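Local atomic coordinates of pectinesterase (Sitophilus oryzae, PDB entry 4PMH), a protein that hydrolyses the methyl esters of pectin to release methanol, and probably helps the rice weevil to digest plant cell walls. Residues 115-120 and 136-141; 253-258 and 312-317. All blocks are in the same frame, centred on the assembly; numbering follows the deposited sequence.

How the contacts relate
Both contacts rest on side-chain packing, with hydrogen bonds between the segments in neither, but they sit at different depths. The centre of contact 1 lies about 23 Å from the centre of the chain, and the contact is partly buried: helices 113-120 and 131-138, which lie outside the parallel sheets of the beta-helix, meet through a tyrosine, a disulfide cysteine and the aliphatic part of a lysine. The centre of contact 2 is about 11 Å from that of the chain; this contact is wholly buried and joins strands of two different parallel sheets through phenylalanine, proline, leucine and isoleucine. The centres of contact 1 and contact 2 are about 33 Å apart, and the two share no element.

Contact 1. Residues 115-120 and 136-141; sequences AYKSLV and SCASKS
Tyr116 brings its ring up to Cys137 and Ala138, joining helix 113-120 to the C-terminal end of helix 131-138 in a helix-helix contact that includes a sulfur-aromatic pair. The closest approach is at the phenol end: Tyr116 CZ and OH both lie 3.5 Å from Cys137 CB, which approaches the ring obliquely. Tyr116 CE2 comes 3.7 Å from the backbone N of Ala138. The sulfur stands farther off, with Cys137 SG 5.2 Å from the centroid of the Tyr116 ring and 38° from its normal. Beside this, the aliphatic chain of Lys117 brings its CG to 3.9 Å from Ala138 CB. A chi1 of 169° sets CG of Tyr116 anti to the backbone N and carries the ring toward helix 131-138. Val120 CG2, one helical turn on, lies 3.6 Å above one face of the Tyr116 ring, near its rim. In the next shell, Tyr116 OH hydrogen-bonds Tyr81 OH, while the disulfide to Cys148 fixes Cys137 SG. Replacing Tyr116 with an alanine would probably open a gap beside Cys137 and leave Tyr81 OH without this partner. At the helix end, a weak backbone bond runs 3.3 Å from Lys140 N to Cys137 O.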
# COMPACT_ATOMS: atom_id res chain seq x y z
N ALA A 115 -4.83 -19.55 -16.16
CA ALA A 115 -4.47 -19.95 -14.82
C ALA A 115 -5.28 -19.16 -13.78
O ALA A 115 -5.70 -19.71 -12.75
CB ALA A 115 -2.98 -19.77 -14.60
N TYR A 116 -5.52 -17.88 -14.07
CA TYR A 116 -6.32 -17.02 -13.18
C TYR A 116 -7.74 -17.56 -13.08
O TYR A 116 -8.30 -17.69 -11.98
CB TYR A 116 -6.30 -15.58 -13.68
CG TYR A 116 -7.28 -14.63 -13.02
CD1 TYR A 116 -6.97 -13.95 -11.83
CD2 TYR A 116 -8.52 -14.39 -13.59
CE1 TYR A 116 -7.87 -13.07 -11.25
CE2 TYR A 116 -9.43 -13.52 -13.02
CZ TYR A 116 -9.12 -12.86 -11.85
OH TYR A 116 -10.06 -12.01 -11.31
N LYS A 117 -8.31 -17.94 -14.22
CA LYS A 117 -9.64 -18.53 -14.22
C LYS A 117 -9.70 -19.80 -13.39
O LYS A 117 -10.63 -20.00 -12.61
CB LYS A 117 -10.14 -18.80 -15.63
CG LYS A 117 -10.49 -17.53 -16.39
CD LYS A 117 -11.15 -17.83 -17.74
CE LYS A 117 -12.62 -18.20 -17.56
NZ LYS A 117 -13.23 -18.62 -18.87
N SER A 118 -8.70 -20.67 -13.57
CA SER A 118 -8.66 -21.93 -12.82
C SER A 118 -8.55 -21.66 -11.34
O SER A 118 -9.20 -22.32 -10.54
CB SER A 118 -7.50 -22.82 -13.26
OG SER A 118 -7.72 -23.27 -14.58
N LEU A 119 -7.73 -20.68 -10.99
CA LEU A 119 -7.48 -20.40 -9.59
C LEU A 119 -8.68 -19.75 -8.87
O LEU A 119 -9.00 -20.14 -7.75
CB LEU A 119 -6.22 -19.53 -9.45
CG LEU A 119 -5.60 -19.40 -8.06
CD1 LEU A 119 -4.99 -20.72 -7.61
CD2 LEU A 119 -4.55 -18.29 -8.05
N VAL A 120 -9.34 -18.78 -9.50
CA VAL A 120 -10.40 -18.01 -8.79
C VAL A 120 -11.79 -18.03 -9.43
O VAL A 120 -12.76 -17.51 -8.84
CB VAL A 120 -9.98 -16.53 -8.62
CG1 VAL A 120 -8.59 -16.45 -7.98
CG2 VAL A 120 -10.01 -15.80 -9.95
N SER A 136 -13.02 -8.73 -16.19
CA SER A 136 -12.02 -7.84 -16.78
C SER A 136 -10.61 -8.41 -16.66
O SER A 136 -9.78 -8.20 -17.53
CB SER A 136 -12.07 -6.45 -16.15
OG SER A 136 -11.35 -6.44 -14.94
N CYS A 137 -10.33 -9.15 -15.59
CA CYS A 137 -9.07 -9.86 -15.47
C CYS A 137 -9.07 -11.17 -16.29
O CYS A 137 -8.08 -11.50 -16.94
CB CYS A 137 -8.78 -10.15 -14.00
SG CYS A 137 -8.54 -8.63 -13.06
N ALA A 138 -10.19 -11.87 -16.25
CA ALA A 138 -10.35 -13.15 -16.96
C ALA A 138 -10.23 -12.98 -18.47
O ALA A 138 -9.77 -13.88 -19.17
CB ALA A 138 -11.68 -13.79 -16.62
N SER A 139 -10.61 -11.80 -18.95
CA SER A 139 -10.65 -11.54 -20.39
C SER A 139 -9.36 -11.00 -21.01
O SER A 139 -9.33 -10.76 -22.22
CB SER A 139 -11.78 -10.59 -20.69
OG SER A 139 -12.96 -11.14 -20.19
N LYS A 140 -8.31 -10.85 -20.21
CA LYS A 140 -7.02 -10.36 -20.70
C LYS A 140 -6.39 -11.44 -21.53
O LYS A 140 -6.85 -12.57 -21.51
CB LYS A 140 -6.12 -10.06 -19.51
CG LYS A 140 -6.59 -8.89 -18.65
CD LYS A 140 -5.57 -7.77 -18.64
CE LYS A 140 -6.14 -6.45 -18.15
NZ LYS A 140 -6.76 -6.60 -16.81
N SER A 141 -5.33 -11.12 -22.26
CA SER A 141 -4.56 -12.17 -22.94
C SER A 141 -3.10 -12.17 -22.47
O SER A 141 -2.53 -11.11 -22.22
CB SER A 141 -4.61 -12.00 -24.44
OG SER A 141 -4.29 -13.23 -25.06

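Contact 2. Residues 253-258 and 312-317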
# COMPACT_ATOMS: atom_id res chain seq x y z
N VAL A 253 13.89 -1.56 -2.12
CA VAL A 253 13.29 -0.21 -2.04
C VAL A 253 11.90 -0.31 -1.41
O VAL A 253 11.08 -1.09 -1.86
CB VAL A 253 13.12 0.46 -3.41
CG1 VAL A 253 12.95 1.96 -3.22
CG2 VAL A 253 14.29 0.17 -4.34
N VAL A 254 11.60 0.50 -0.41
CA VAL A 254 10.32 0.36 0.30
C VAL A 254 9.17 1.03 -0.46
O VAL A 254 8.26 0.34 -0.98
CB VAL A 254 10.42 0.90 1.72
CG1 VAL A 254 9.08 0.80 2.45
CG2 VAL A 254 11.50 0.16 2.49
N PHE A 255 9.20 2.37 -0.52
CA PHE A 255 8.12 3.17 -1.07
C PHE A 255 8.34 3.56 -2.53
O PHE A 255 9.44 3.93 -2.91
CB PHE A 255 7.93 4.45 -0.24
CG PHE A 255 7.61 4.19 1.20
CD1 PHE A 255 6.32 3.91 1.59
CD2 PHE A 255 8.60 4.20 2.17
CE1 PHE A 255 6.02 3.65 2.92
CE2 PHE A 255 8.32 3.95 3.50
CZ PHE A 255 7.02 3.67 3.88
N ALA A 256 7.28 3.47 -3.32
CA ALA A 256 7.28 3.93 -4.71
C ALA A 256 6.00 4.70 -5.01
O ALA A 256 5.13 4.23 -5.72
CB ALA A 256 7.48 2.77 -5.69
N PRO A 257 5.89 5.95 -4.50
CA PRO A 257 4.71 6.76 -4.81
C PRO A 257 4.70 7.38 -6.19
O PRO A 257 5.75 7.77 -6.71
CB PRO A 257 4.74 7.86 -3.72
CG PRO A 257 6.05 7.73 -3.03
CD PRO A 257 6.89 6.69 -3.72
N ASP A 258 3.50 7.44 -6.80
CA ASP A 258 3.29 8.14 -8.07
C ASP A 258 2.30 9.29 -7.87
O ASP A 258 1.53 9.67 -8.77
CB ASP A 258 2.86 7.18 -9.20
CG ASP A 258 1.41 6.72 -9.11
OD1 ASP A 258 0.82 6.65 -8.01
OD2 ASP A 258 0.88 6.35 -10.20
N LEU A 312 6.27 11.76 -0.18
CA LEU A 312 6.46 10.92 0.99
C LEU A 312 7.17 11.67 2.11
O LEU A 312 8.24 12.20 1.91
CB LEU A 312 7.31 9.70 0.65
CG LEU A 312 7.79 8.84 1.82
CD1 LEU A 312 6.64 8.20 2.60
CD2 LEU A 312 8.69 7.75 1.27
N ILE A 313 6.58 11.68 3.29
CA ILE A 313 7.22 12.16 4.49
C ILE A 313 7.30 11.05 5.54
O ILE A 313 6.29 10.42 5.87
CB ILE A 313 6.48 13.38 5.03
CG1 ILE A 313 6.73 14.54 4.07
CG2 ILE A 313 6.94 13.71 6.46
CD1 ILE A 313 5.91 15.76 4.40
N ILE A 314 8.51 10.79 6.04
CA ILE A 314 8.71 9.89 7.17
C ILE A 314 9.07 10.74 8.37
O ILE A 314 10.11 11.39 8.39
CB ILE A 314 9.80 8.86 6.90
CG1 ILE A 314 9.41 8.00 5.70
CG2 ILE A 314 10.02 7.98 8.12
CD1 ILE A 314 10.55 7.21 5.11
N LYS A 315 8.17 10.76 9.35
CA LYS A 315 8.26 11.65 10.52
C LYS A 315 8.23 10.87 11.84
O LYS A 315 7.38 10.01 12.02
CB LYS A 315 7.07 12.59 10.51
CG LYS A 315 6.97 13.54 11.69
CD LYS A 315 6.01 14.67 11.35
CE LYS A 315 5.82 15.65 12.50
NZ LYS A 315 4.82 16.68 12.14
N GLU A 316 9.15 11.20 12.76
CA GLU A 316 9.15 10.63 14.11
C GLU A 316 9.02 9.11 14.11
O GLU A 316 8.28 8.51 14.88
CB GLU A 316 8.11 11.36 14.98
CG GLU A 316 8.53 12.82 15.08
CD GLU A 316 7.62 13.71 15.88
OE1 GLU A 316 6.62 13.20 16.42
OE2 GLU A 316 7.92 14.92 15.98
N SER A 317 9.76 8.50 13.20
CA SER A 317 9.78 7.07 13.05
C SER A 317 11.17 6.51 13.35
O SER A 317 12.17 7.23 13.36
CB SER A 317 9.34 6.70 11.64
OG SER A 317 7.96 6.98 11.46
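Phe255 meets Leu312 along the length of its side chain, in packing between strand 252-257 of one parallel sheet and strand 311-315 of another. At the root, Phe255 CB lies 3.7 Å from Leu312 CD2. The same methyl remains the neighbour one bond farther out, at Phe255 CG, and again at the ring, where Phe255 CD2 is 3.7 Å from Leu312 CD2. The other methyl, Leu312 CD1, sits 4.3 Å above the plane of the Phe255 ring and over its centre, and the two side chains cross at about a right angle. Farther along, Phe255 CE2 comes within 4.3 Å of Ile314 CD1, an oblique approach. Val254 CG1 lies over the opposite face of the Phe255 ring, 3.4 Å from its plane and toward the rim, so aliphatic carbon bounds both faces; Phe241 meets the ring edge-to-face. Leu312 reaches across because its CG is anti to the backbone N (chi1 171°), and Pro257 CG adds a looser touch 4.4 Å from Leu312 CB. The axes of segments 253-257 and 312-315 approach to 9.7 Å, with 144° between their N-to-C directions, too far apart for backbone pairing, which fits sheets facing each other across an interior. Pro257 lies about 6 Å, side chain to side chain, from Arg290 and Trp292, which by similarity bind substrate. Aliphatic and aromatic side chains meeting between facing parallel sheets are typical of the interior of the right-handed parallel beta-helix of pectinesterases.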